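Local coordinates for cysteine desulfurase (Thermococcus onnurineus, PDB 5B87), which probably catalyses the pyridoxal phosphate-dependent removal of sulfur from L-cysteine, passing it to a sulfur carrier and releasing L-alanine, at residues S348-G353 against G388-S393; V37-N42 against S367-S372; D125-T130 against L148-E153; A175-V180 against G204-V209. All blocks are in the same frame, centred on the assembly; numbering follows the deposited sequence.

Overall arrangement
The four contacts sample two sheets of the chain. Contacts 1 and 2 share the mixed sheet that contains strands 346-349, 389-393, 368-373 and 38-39; their centres lie about 12 Å apart, and Arg391 N probably bonds to Arg371 O, at 2.6 Å. Arg391 of contact 1 bonds the bound alanine, and the Arg371 side chain of contact 2 lies about 4 Å from it. Contacts 3 and 4 are adjoining parallel pairs of the large sheet, with centres about 10 Å apart. The two groups do not touch: nearest atoms are about 15 Å apart for contacts 1 and 3. The cofactor lies about 6 Å from the Arg391 side chain and about 10 Å from the Val209 side chain of contact 4.

Contact 1: S348-G353 against G388-S393; sequences SFNVPG and GTVRAS. With ALA (alanine), chain F.
Val390 N donates to Phe349 O at 2.7 Å in an almost straight bond, and Phe349 N returns one to Val390 O. Together they make an antiparallel hydrogen-bonded pair in the small mixed sheet of this fold-type I, class-V enzyme, with 346-349 as one of its two edge strands within the chain. One step back, Ser348 and Arg391 form a non-hydrogen-bonded pair, and Ser348 CA brings its hydrogen to Val390 O. On the Phe349 face of the sheet, Val390 CG1 lies over the aromatic ring, 4.3 Å from its centroid, a CH-pi contact, while Ala392 CB stands at the ring edge. Where 348-353 leaves the strand, Asn350 ND2 reaches across to Gly388 O at 3.0 Å. The donor sits on a lone pair in the carbonyl plane, and the N-H points at the oxygen within the plane of the amide; ND2 also bonds to Tyr335 OH. The other face carries polar groups. Ser348 OG, bonded to Ala186 O, rests 3.7 Å from Arg391 CG, alongside the root of the arginine chain. That chain leaves with CG anti to the backbone N (chi1 -172°) and bends at chi3, carrying the guanidinium toward bound alanine, the expected product. Asn185 O takes a further bond from NH1. The planar group meets the ligand carboxylate through two nearly straight bonds, NH1 to alanine OXT at 3.1 Å and NH2 to alanine O at 3.0 Å.

Contact 2: V37-N42 against S367-S372; sequences VIYFDN and SIMVRS
Val37 lays its CG1 branch against Met369 CE at 4.0 Å, the valine and the doubly bent methionine chain crossing at about a right angle. Ile38 is held through both of its backbone polar atoms: its N bonds to Ser367 O at 2.9 Å, and its O accepts Met369 N. Its side chain runs beside that of Ile368, pointing the same way, with Ile38 CB 3.8 Å from Ile368 CG1. Tyr39 offers CD1 to Met369 CG at 4.1 Å, while its hydroxyl turns to Thr45 O. These pairs form a short parallel ladder between strand 38-39, at one edge of the small mixed sheet, and strand 368-373, which starts just after Ser367, the C-prime residue of the Schellman motif ending helix 356-365. At Phe40 the match slips: its N reaches Met369 O at 2.9 Å in a bent bond (134°), and the residue lying nearest Val370 is Asp41, not Phe40. Phe40 CB still packs on Val370 CG2. The extended first torsion of Asp41 (chi1 -164°) sends OD2 to Arg371 NH1, a 2.6 Å salt bridge on the syn lone pair of the carboxylate. The carboxylate and guanidinium planes are 25° apart, nearly coplanar. OD2 also bonds to His72 NE2 of the second subunit, and OD1 makes a salt bridge with Arg391 NH2, part of the guanidinium that holds bound alanine.

Contact 3: D125-T130 against L148-E153; sequences DKIVTT and LGLKLE
Asp125-Thr130 and Leu148-Glu153 meet as parallel strands at one margin of the large mixed sheet, where strand 151-154 is the outermost. Four backbone bonds zip them together. Lys151 N and Glu153 N donate to Asp125 O and Ile127 O, and in the other direction Ile127 N and Thr129 N donate to Lys151 O and Glu153 O. The Lys151 N to Asp125 O bond measures 2.8 Å. The strand axes are inclined to each other by 20°. The connection is a beta-alpha-beta crossover through helix 139-148, with Gly149, at positive phi, turning the chain out of the helix toward the second strand. Ile127 and Leu152 share the face that this helix covers. A trans first torsion in Leu152 (chi1 178°) brings CD1 back to within 3.7 Å of Ile127 CG2. From the residue just before the strand, Leu150 CD2 approaches Ile127 CD1 at 4.1 Å; the Leu150 side chain also packs on Leu144 and Ala145 of the helix, and Leu152 touches Gln142. Lys126 and Glu153 lie on the opposite face, their chains crossing at about a right angle. It is the methylene CE of Lys126 that comes up to Glu153 OE1, at 3.5 Å, whereas NZ stays beyond salt-bridge range and bonds to Lys171 O, so the charges probably attract only loosely. Thr129 OG1 bonds to Ala179 O on the next strand, 177-181, while its CG2 methyl lies 4.2 Å from Leu152 CD1.

Contact 4: A175-V180 against G204-V209; sequences AKLVAV and GAIFVV
Leu177 forks over two residues of the neighbouring strand: CD1 packs on the Ile206 side chain, and CD2 reaches Val208 CG1 at 3.7 Å. Ala179 extends this apolar face, its CB 4.1 Å from Val208 CG2. On the reverse face the Phe207 ring leans across toward Val178 and Val180. The trans chi1 of Phe207 (-164°) swings the ring toward the neighbouring strand, placing CE1 3.7 Å from Val180 CG2 and turning an edge to Val178 CB. Val178 CG2 in turn meets Ala205 CB at 4.0 Å.

A regular parallel ladder sets this register, the strand axes being 14° apart. Val178 N binds Ile206 O at 2.7 Å, Val208 N binds Val178 O, and Val180 N binds Val208 O. The first rung is less regular: Ile206 N approaches Lys176 O at 3.1 Å from 37° out of the carbonyl plane. The same oxygen accepts a water at 2.8 Å, and that water also donates to Gly204 O at 3.1 Å, so it ties the two strand entrances together. Gly204 closes helix 193-203 in a Schellman motif, and the chain turns there into strand 206-210, completing a beta-alpha-beta unit of the large domain of this aminotransferase-like fold.

Further out, Phe207 N bonds to Asp228 OD2. Strand 126-129 flanks 177-181, strand 229-233 flanks 206-210, and Leu117 of helix 106-117 packs on both Leu177 and Ile206.

Contact 1: S348-G353 against G388-S393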
loop_
_atom_site.group_PDB
_atom_site.type_symbol
_atom_site.label_atom_id
_atom_site.label_comp_id
_atom_site.label_asym_id
_atom_site.label_seq_id
_atom_site.Cartn_x
_atom_site.Cartn_y
_atom_site.Cartn_z
ATOM N N SER B 348 2.707 -28.065 8.803
ATOM C CA SER B 348 2.850 -27.645 10.158
ATOM C C SER B 348 3.115 -28.911 10.951
ATOM O O SER B 348 2.529 -29.910 10.702
ATOM C CB SER B 348 1.576 -27.003 10.641
ATOM O OG SER B 348 1.611 -25.637 10.463
ATOM N N PHE B 349 4.012 -28.848 11.905
ATOM C CA PHE B 349 4.366 -29.993 12.730
ATOM C C PHE B 349 4.806 -29.529 14.121
ATOM O O PHE B 349 4.891 -28.313 14.381
ATOM C CB PHE B 349 5.444 -30.866 12.045
ATOM C CG PHE B 349 6.754 -30.197 11.876
ATOM C CD1 PHE B 349 7.040 -29.425 10.726
ATOM C CD2 PHE B 349 7.731 -30.315 12.849
ATOM C CE1 PHE B 349 8.278 -28.778 10.587
ATOM C CE2 PHE B 349 8.948 -29.667 12.716
ATOM C CZ PHE B 349 9.228 -28.923 11.597
ATOM N N ASN B 350 5.003 -30.492 15.026
ATOM C CA ASN B 350 5.494 -30.233 16.396
ATOM C C ASN B 350 6.373 -31.393 16.785
ATOM O O ASN B 350 6.086 -32.511 16.389
ATOM C CB ASN B 350 4.358 -30.173 17.412
ATOM C CG ASN B 350 3.855 -28.755 17.685
ATOM O OD1 ASN B 350 4.634 -27.823 17.929
ATOM N ND2 ASN B 350 2.539 -28.598 17.653
ATOM N N VAL B 351 7.354 -31.121 17.625
ATOM C CA VAL B 351 8.217 -32.124 18.201
ATOM C C VAL B 351 7.827 -32.213 19.665
ATOM O O VAL B 351 8.112 -31.332 20.434
ATOM C CB VAL B 351 9.670 -31.741 18.154
ATOM C CG1 VAL B 351 10.495 -32.808 18.816
ATOM C CG2 VAL B 351 10.093 -31.537 16.740
ATOM N N PRO B 352 7.140 -33.354 20.025
ATOM C CA PRO B 352 6.730 -33.411 21.427
ATOM C C PRO B 352 7.870 -33.267 22.398
ATOM O O PRO B 352 8.862 -33.945 22.283
ATOM C CB PRO B 352 6.110 -34.775 21.541
ATOM C CG PRO B 352 5.509 -34.978 20.234
ATOM C CD PRO B 352 6.660 -34.650 19.393
ATOM N N GLY B 353 7.721 -32.367 23.346
ATOM C CA GLY B 353 8.754 -32.163 24.312
ATOM C C GLY B 353 9.588 -30.954 24.048
ATOM O O GLY B 353 10.466 -30.634 24.814
ATOM N N GLY B 388 1.243 -23.596 19.496
ATOM C CA GLY B 388 1.694 -23.245 18.176
ATOM C C GLY B 388 2.108 -24.494 17.451
ATOM O O GLY B 388 1.933 -25.629 17.948
ATOM N N THR B 389 2.777 -24.300 16.338
ATOM C CA THR B 389 3.357 -25.372 15.582
ATOM C C THR B 389 4.554 -24.788 14.925
ATOM O O THR B 389 4.727 -23.613 14.951
ATOM C CB THR B 389 2.450 -25.862 14.464
ATOM O OG1 THR B 389 2.254 -24.830 13.526
ATOM C CG2 THR B 389 1.153 -26.248 14.998
ATOM N N VAL B 390 5.370 -25.615 14.316
ATOM C CA VAL B 390 6.474 -25.129 13.555
ATOM C C VAL B 390 6.003 -25.412 12.125
ATOM O O VAL B 390 5.339 -26.387 11.861
ATOM C CB VAL B 390 7.852 -25.679 13.971
ATOM C CG1 VAL B 390 7.781 -26.793 14.979
ATOM C CG2 VAL B 390 8.734 -25.997 12.794
ATOM N N ARG B 391 6.321 -24.517 11.223
ATOM C CA ARG B 391 5.843 -24.621 9.879
ATOM C C ARG B 391 6.858 -24.462 8.786
ATOM O O ARG B 391 7.556 -23.503 8.711
ATOM C CB ARG B 391 4.744 -23.585 9.733
ATOM C CG ARG B 391 3.942 -23.603 8.475
ATOM C CD ARG B 391 3.134 -22.337 8.372
ATOM N NE ARG B 391 3.964 -21.194 8.087
ATOM C CZ ARG B 391 3.529 -19.955 8.007
ATOM N NH1 ARG B 391 2.271 -19.690 8.198
ATOM N NH2 ARG B 391 4.355 -18.991 7.738
ATOM N N ALA B 392 6.875 -25.437 7.907
ATOM C CA ALA B 392 7.728 -25.428 6.763
ATOM C C ALA B 392 6.804 -25.245 5.609
ATOM O O ALA B 392 5.832 -25.912 5.514
ATOM C CB ALA B 392 8.473 -26.723 6.628
ATOM N N SER B 393 7.127 -24.320 4.731
ATOM C CA SER B 393 6.326 -24.049 3.572
ATOM C C SER B 393 7.217 -23.938 2.371
ATOM O O SER B 393 8.310 -23.484 2.461
ATOM C CB SER B 393 5.438 -22.832 3.753
ATOM O OG SER B 393 6.120 -21.753 4.241
HETATM N N ALA F . -0.174 -15.036 6.286
HETATM C CA ALA F . 1.301 -15.068 6.559
HETATM C C ALA F . 1.807 -16.162 7.528
HETATM O O ALA F . 2.974 -16.309 7.764
HETATM C CB ALA F . 1.922 -13.706 6.972
HETATM O OXT ALA F . 1.096 -16.830 7.999
#

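Contact 2: V37-N42 against S367-S372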
loop_
_atom_site.group_PDB
_atom_site.type_symbol
_atom_site.label_atom_id
_atom_site.label_comp_id
_atom_site.label_asym_id
_atom_site.label_seq_id
_atom_site.Cartn_x
_atom_site.Cartn_y
_atom_site.Cartn_z
ATOM N N VAL B 37 20.583 -20.231 2.084
ATOM C CA VAL B 37 19.735 -20.892 3.041
ATOM C C VAL B 37 18.780 -21.856 2.393
ATOM O O VAL B 37 18.687 -21.916 1.208
ATOM C CB VAL B 37 18.867 -19.888 3.836
ATOM C CG1 VAL B 37 19.694 -18.991 4.692
ATOM C CG2 VAL B 37 17.964 -19.068 2.957
ATOM N N ILE B 38 18.068 -22.594 3.216
ATOM C CA ILE B 38 17.029 -23.495 2.794
ATOM C C ILE B 38 15.827 -22.665 3.225
ATOM O O ILE B 38 15.586 -22.517 4.391
ATOM C CB ILE B 38 17.156 -24.847 3.480
ATOM C CG1 ILE B 38 18.289 -25.623 2.846
ATOM C CG2 ILE B 38 15.902 -25.658 3.324
ATOM C CD1 ILE B 38 18.448 -27.023 3.363
ATOM N N TYR B 39 15.113 -22.078 2.276
ATOM C CA TYR B 39 14.057 -21.165 2.632
ATOM C C TYR B 39 12.734 -21.945 2.627
ATOM O O TYR B 39 12.194 -22.249 1.561
ATOM C CB TYR B 39 13.991 -19.927 1.702
ATOM C CG TYR B 39 12.998 -18.857 2.177
ATOM C CD1 TYR B 39 13.322 -17.934 3.178
ATOM C CD2 TYR B 39 11.705 -18.858 1.719
ATOM C CE1 TYR B 39 12.376 -16.984 3.632
ATOM C CE2 TYR B 39 10.789 -17.937 2.163
ATOM C CZ TYR B 39 11.134 -17.003 3.127
ATOM O OH TYR B 39 10.189 -16.071 3.487
ATOM N N PHE B 40 12.218 -22.235 3.831
ATOM C CA PHE B 40 10.987 -22.977 4.014
ATOM C C PHE B 40 9.923 -22.109 4.745
ATOM O O PHE B 40 9.106 -22.614 5.558
ATOM C CB PHE B 40 11.266 -24.299 4.808
ATOM C CG PHE B 40 11.843 -25.469 4.007
ATOM C CD1 PHE B 40 12.159 -25.405 2.661
ATOM C CD2 PHE B 40 12.116 -26.680 4.688
ATOM C CE1 PHE B 40 12.738 -26.503 2.011
ATOM C CE2 PHE B 40 12.655 -27.805 4.034
ATOM C CZ PHE B 40 12.976 -27.708 2.695
ATOM N N ASP B 41 9.909 -20.803 4.474
ATOM C CA ASP B 41 8.924 -19.933 5.090
ATOM C C ASP B 41 8.147 -19.121 4.065
ATOM O O ASP B 41 7.926 -17.909 4.219
ATOM C CB ASP B 41 9.634 -19.014 6.100
ATOM C CG ASP B 41 8.658 -18.347 7.061
ATOM O OD1 ASP B 41 7.486 -18.830 7.192
ATOM O OD2 ASP B 41 9.064 -17.314 7.647
ATOM N N ASN B 42 7.774 -19.807 2.993
ATOM C CA ASN B 42 7.089 -19.235 1.846
ATOM C C ASN B 42 5.654 -18.853 2.127
ATOM O O ASN B 42 5.106 -18.037 1.370
ATOM C CB ASN B 42 7.103 -20.206 0.665
ATOM C CG ASN B 42 8.458 -20.359 0.076
ATOM O OD1 ASN B 42 8.937 -19.450 -0.593
ATOM N ND2 ASN B 42 9.097 -21.496 0.321
ATOM N N SER B 367 20.784 -23.192 9.081
ATOM C CA SER B 367 20.448 -22.464 7.844
ATOM C C SER B 367 19.160 -22.915 7.186
ATOM O O SER B 367 19.025 -22.816 5.959
ATOM C CB SER B 367 21.629 -22.490 6.840
ATOM O OG SER B 367 22.712 -21.701 7.351
ATOM N N ILE B 368 18.222 -23.415 7.982
ATOM C CA ILE B 368 16.912 -23.787 7.474
ATOM C C ILE B 368 15.925 -22.791 8.125
ATOM O O ILE B 368 15.803 -22.780 9.348
ATOM C CB ILE B 368 16.556 -25.228 7.843
ATOM C CG1 ILE B 368 17.370 -26.220 7.020
ATOM C CG2 ILE B 368 15.066 -25.516 7.664
ATOM C CD1 ILE B 368 17.558 -27.569 7.671
ATOM N N MET B 369 15.242 -21.991 7.280
ATOM C CA MET B 369 14.291 -20.989 7.701
ATOM C C MET B 369 12.887 -21.543 7.764
ATOM O O MET B 369 12.282 -21.954 6.758
ATOM C CB MET B 369 14.278 -19.759 6.743
ATOM C CG MET B 369 15.628 -19.169 6.330
ATOM S SD MET B 369 16.688 -18.494 7.596
ATOM C CE MET B 369 17.689 -19.884 8.081
ATOM N N VAL B 370 12.323 -21.489 8.953
ATOM C CA VAL B 370 11.046 -22.082 9.184
ATOM C C VAL B 370 10.290 -21.111 10.091
ATOM O O VAL B 370 10.889 -20.285 10.705
ATOM C CB VAL B 370 11.363 -23.477 9.760
ATOM C CG1 VAL B 370 10.971 -23.615 11.218
ATOM C CG2 VAL B 370 10.790 -24.564 8.911
ATOM N N ARG B 371 8.975 -21.142 10.125
ATOM C CA ARG B 371 8.245 -20.289 11.068
ATOM C C ARG B 371 7.673 -21.079 12.246
ATOM O O ARG B 371 7.312 -22.248 12.115
ATOM C CB ARG B 371 7.130 -19.497 10.392
ATOM C CG ARG B 371 6.865 -18.158 11.082
ATOM C CD ARG B 371 6.506 -17.031 10.127
ATOM N NE ARG B 371 6.925 -15.733 10.684
ATOM C CZ ARG B 371 7.868 -14.911 10.202
ATOM N NH1 ARG B 371 8.530 -15.164 9.083
ATOM N NH2 ARG B 371 8.135 -13.783 10.855
ATOM N N SER B 372 7.556 -20.410 13.381
ATOM C CA SER B 372 6.970 -21.011 14.566
ATOM C C SER B 372 5.988 -20.080 15.236
ATOM O O SER B 372 6.146 -18.858 15.203
ATOM C CB SER B 372 8.067 -21.395 15.525
ATOM O OG SER B 372 8.768 -20.245 15.931
#

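Contact 3: D125-T130 against L148-E153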
loop_
_atom_site.group_PDB
_atom_site.type_symbol
_atom_site.label_atom_id
_atom_site.label_comp_id
_atom_site.label_asym_id
_atom_site.label_seq_id
_atom_site.Cartn_x
_atom_site.Cartn_y
_atom_site.Cartn_z
ATOM N N ASP B 125 -28.680 -10.080 10.317
ATOM C CA ASP B 125 -28.156 -10.704 9.127
ATOM C C ASP B 125 -27.055 -11.662 9.504
ATOM O O ASP B 125 -26.579 -11.645 10.614
ATOM C CB ASP B 125 -27.755 -9.670 8.090
ATOM C CG ASP B 125 -28.926 -9.214 7.263
ATOM O OD1 ASP B 125 -29.939 -9.903 7.262
ATOM O OD2 ASP B 125 -28.845 -8.183 6.601
ATOM N N LYS B 126 -26.683 -12.520 8.585
ATOM C CA LYS B 126 -25.703 -13.526 8.892
ATOM C C LYS B 126 -24.530 -13.675 7.962
ATOM O O LYS B 126 -24.677 -13.791 6.781
ATOM C CB LYS B 126 -26.411 -14.846 8.995
ATOM C CG LYS B 126 -25.517 -16.008 9.278
ATOM C CD LYS B 126 -25.866 -17.136 8.357
ATOM C CE LYS B 126 -26.642 -18.196 9.063
ATOM N NZ LYS B 126 -27.423 -18.973 8.097
ATOM N N ILE B 127 -23.355 -13.670 8.550
ATOM C CA ILE B 127 -22.130 -13.841 7.847
ATOM C C ILE B 127 -21.688 -15.200 8.243
ATOM O O ILE B 127 -21.724 -15.528 9.420
ATOM C CB ILE B 127 -21.087 -12.795 8.268
ATOM C CG1 ILE B 127 -21.536 -11.424 7.811
ATOM C CG2 ILE B 127 -19.746 -13.040 7.592
ATOM C CD1 ILE B 127 -20.678 -10.324 8.379
ATOM N N VAL B 128 -21.302 -16.000 7.259
ATOM C CA VAL B 128 -20.622 -17.239 7.574
ATOM C C VAL B 128 -19.198 -17.350 6.986
ATOM O O VAL B 128 -18.934 -16.995 5.827
ATOM C CB VAL B 128 -21.474 -18.482 7.301
ATOM C CG1 VAL B 128 -22.869 -18.138 6.809
ATOM C CG2 VAL B 128 -20.781 -19.482 6.395
ATOM N N THR B 129 -18.311 -17.873 7.828
ATOM C CA THR B 129 -16.941 -18.112 7.496
ATOM C C THR B 129 -16.506 -19.535 7.968
ATOM O O THR B 129 -17.328 -20.335 8.431
ATOM C CB THR B 129 -16.063 -16.980 8.044
ATOM O OG1 THR B 129 -14.796 -17.059 7.388
ATOM C CG2 THR B 129 -15.853 -17.061 9.569
ATOM N N THR B 130 -15.228 -19.815 7.853
ATOM C CA THR B 130 -14.712 -21.071 8.297
ATOM C C THR B 130 -14.095 -20.826 9.646
ATOM O O THR B 130 -13.847 -19.704 9.993
ATOM C CB THR B 130 -13.712 -21.703 7.314
ATOM O OG1 THR B 130 -12.381 -21.347 7.648
ATOM C CG2 THR B 130 -13.982 -21.285 5.927
ATOM N N LEU B 148 -23.016 -3.789 13.802
ATOM C CA LEU B 148 -24.357 -3.852 13.214
ATOM C C LEU B 148 -25.328 -4.902 13.828
ATOM O O LEU B 148 -26.438 -5.059 13.294
ATOM C CB LEU B 148 -24.234 -4.057 11.697
ATOM C CG LEU B 148 -24.100 -2.800 10.845
ATOM C CD1 LEU B 148 -23.173 -1.756 11.443
ATOM C CD2 LEU B 148 -23.676 -3.142 9.419
ATOM N N GLY B 149 -24.951 -5.591 14.928
ATOM C CA GLY B 149 -25.697 -6.776 15.455
ATOM C C GLY B 149 -25.977 -7.844 14.391
ATOM O O GLY B 149 -27.131 -8.113 14.054
ATOM N N LEU B 150 -24.922 -8.424 13.812
ATOM C CA LEU B 150 -25.074 -9.553 12.868
ATOM C C LEU B 150 -24.771 -10.831 13.594
ATOM O O LEU B 150 -24.229 -10.812 14.701
ATOM C CB LEU B 150 -24.097 -9.423 11.699
ATOM C CG LEU B 150 -24.263 -8.343 10.603
ATOM C CD1 LEU B 150 -25.446 -7.408 10.828
ATOM C CD2 LEU B 150 -22.969 -7.569 10.406
ATOM N N LYS B 151 -25.145 -11.945 12.971
ATOM C CA LYS B 151 -24.691 -13.251 13.396
ATOM C C LYS B 151 -23.482 -13.673 12.556
ATOM O O LYS B 151 -23.510 -13.642 11.332
ATOM C CB LYS B 151 -25.798 -14.301 13.269
ATOM C CG LYS B 151 -26.824 -14.271 14.408
ATOM C CD LYS B 151 -28.030 -13.400 14.105
ATOM C CE LYS B 151 -28.974 -14.081 13.117
ATOM N NZ LYS B 151 -29.529 -15.365 13.627
ATOM N N LEU B 152 -22.425 -14.083 13.238
ATOM C CA LEU B 152 -21.264 -14.626 12.600
ATOM C C LEU B 152 -21.197 -16.092 13.007
ATOM O O LEU B 152 -20.914 -16.412 14.163
ATOM C CB LEU B 152 -20.036 -13.840 13.023
ATOM C CG LEU B 152 -18.703 -14.315 12.468
ATOM C CD1 LEU B 152 -18.750 -14.356 10.949
ATOM C CD2 LEU B 152 -17.593 -13.403 12.973
ATOM N N GLU B 153 -21.470 -16.952 12.034
ATOM C CA GLU B 153 -21.471 -18.406 12.210
ATOM C C GLU B 153 -20.351 -19.116 11.413
ATOM O O GLU B 153 -20.022 -18.765 10.308
ATOM C CB GLU B 153 -22.848 -18.962 11.850
ATOM C CG GLU B 153 -23.904 -18.564 12.895
ATOM C CD GLU B 153 -25.340 -18.931 12.523
ATOM O OE1 GLU B 153 -25.541 -19.992 11.882
ATOM O OE2 GLU B 153 -26.262 -18.158 12.909
#

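Contact 4: A175-V180 against G204-V209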
loop_
_atom_site.group_PDB
_atom_site.type_symbol
_atom_site.label_atom_id
_atom_site.label_comp_id
_atom_site.label_asym_id
_atom_site.label_seq_id
_atom_site.Cartn_x
_atom_site.Cartn_y
_atom_site.Cartn_z
ATOM N N ALA B 175 -27.621 -17.007 4.466
ATOM C CA ALA B 175 -26.516 -16.093 4.630
ATOM C C ALA B 175 -26.487 -14.954 3.649
ATOM O O ALA B 175 -26.770 -15.092 2.480
ATOM C CB ALA B 175 -25.185 -16.823 4.648
ATOM N N LYS B 176 -26.127 -13.815 4.183
ATOM C CA LYS B 176 -25.995 -12.616 3.431
ATOM C C LYS B 176 -24.642 -12.604 2.732
ATOM O O LYS B 176 -24.519 -12.200 1.609
ATOM C CB LYS B 176 -26.114 -11.444 4.393
ATOM C CG LYS B 176 -26.228 -10.088 3.759
ATOM C CD LYS B 176 -27.442 -9.988 2.893
ATOM C CE LYS B 176 -28.200 -8.709 3.144
ATOM N NZ LYS B 176 -28.355 -7.986 1.865
ATOM N N LEU B 177 -23.636 -13.066 3.429
ATOM C CA LEU B 177 -22.247 -13.095 2.939
ATOM C C LEU B 177 -21.504 -14.320 3.463
ATOM O O LEU B 177 -21.670 -14.712 4.611
ATOM C CB LEU B 177 -21.527 -11.817 3.373
ATOM C CG LEU B 177 -20.136 -11.591 2.776
ATOM C CD1 LEU B 177 -19.900 -10.110 2.532
ATOM C CD2 LEU B 177 -19.044 -12.107 3.679
ATOM N N VAL B 178 -20.715 -14.930 2.599
ATOM C CA VAL B 178 -19.820 -16.026 2.972
ATOM C C VAL B 178 -18.367 -15.655 2.628
ATOM O O VAL B 178 -18.097 -15.217 1.538
ATOM C CB VAL B 178 -20.221 -17.295 2.239
ATOM C CG1 VAL B 178 -19.366 -18.465 2.683
ATOM C CG2 VAL B 178 -21.679 -17.585 2.505
ATOM N N ALA B 179 -17.465 -15.820 3.570
ATOM C CA ALA B 179 -16.077 -15.405 3.428
ATOM C C ALA B 179 -15.254 -16.648 3.768
ATOM O O ALA B 179 -15.406 -17.191 4.877
ATOM C CB ALA B 179 -15.747 -14.259 4.373
ATOM N N VAL B 180 -14.456 -17.133 2.799
ATOM C CA VAL B 180 -13.629 -18.296 3.024
ATOM C C VAL B 180 -12.258 -18.199 2.401
ATOM O O VAL B 180 -12.089 -17.734 1.292
ATOM C CB VAL B 180 -14.245 -19.629 2.535
ATOM C CG1 VAL B 180 -15.572 -19.924 3.261
ATOM C CG2 VAL B 180 -14.431 -19.655 1.022
ATOM N N GLY B 204 -27.956 -17.229 -2.939
ATOM C CA GLY B 204 -27.951 -15.778 -3.054
ATOM C C GLY B 204 -27.101 -15.082 -2.002
ATOM O O GLY B 204 -27.387 -13.952 -1.610
ATOM N N ALA B 205 -26.019 -15.716 -1.603
ATOM C CA ALA B 205 -25.103 -15.134 -0.659
ATOM C C ALA B 205 -23.877 -14.604 -1.376
ATOM O O ALA B 205 -23.406 -15.222 -2.307
ATOM C CB ALA B 205 -24.675 -16.179 0.329
ATOM N N ILE B 206 -23.353 -13.469 -0.937
ATOM C CA ILE B 206 -22.158 -12.960 -1.564
ATOM C C ILE B 206 -20.977 -13.812 -1.097
ATOM O O ILE B 206 -20.870 -14.147 0.059
ATOM C CB ILE B 206 -21.974 -11.435 -1.495
ATOM C CG1 ILE B 206 -20.932 -11.032 -0.495
ATOM C CG2 ILE B 206 -23.258 -10.707 -1.206
ATOM C CD1 ILE B 206 -20.118 -9.892 -0.997
ATOM N N PHE B 207 -20.119 -14.154 -2.039
ATOM C CA PHE B 207 -18.993 -15.008 -1.811
ATOM C C PHE B 207 -17.648 -14.319 -1.956
ATOM O O PHE B 207 -17.317 -13.839 -2.988
ATOM C CB PHE B 207 -19.131 -16.177 -2.763
ATOM C CG PHE B 207 -18.279 -17.345 -2.443
ATOM C CD1 PHE B 207 -18.287 -17.919 -1.202
ATOM C CD2 PHE B 207 -17.485 -17.886 -3.412
ATOM C CE1 PHE B 207 -17.505 -19.004 -0.945
ATOM C CE2 PHE B 207 -16.696 -18.961 -3.153
ATOM C CZ PHE B 207 -16.709 -19.526 -1.926
ATOM N N VAL B 208 -16.894 -14.277 -0.879
ATOM C CA VAL B 208 -15.610 -13.699 -0.834
ATOM C C VAL B 208 -14.589 -14.792 -0.517
ATOM O O VAL B 208 -14.764 -15.579 0.436
ATOM C CB VAL B 208 -15.487 -12.424 0.062
ATOM C CG1 VAL B 208 -16.778 -11.976 0.698
ATOM C CG2 VAL B 208 -14.313 -12.439 1.011
ATOM N N VAL B 209 -13.511 -14.776 -1.291
ATOM C CA VAL B 209 -12.416 -15.739 -1.171
ATOM C C VAL B 209 -11.089 -15.070 -0.790
ATOM O O VAL B 209 -10.666 -14.049 -1.401
ATOM C CB VAL B 209 -12.231 -16.513 -2.491
ATOM C CG1 VAL B 209 -11.239 -17.642 -2.308
ATOM C CG2 VAL B 209 -13.579 -17.053 -2.951
HETATM O O HOH W 1 -26.543 -11.379 -0.171
#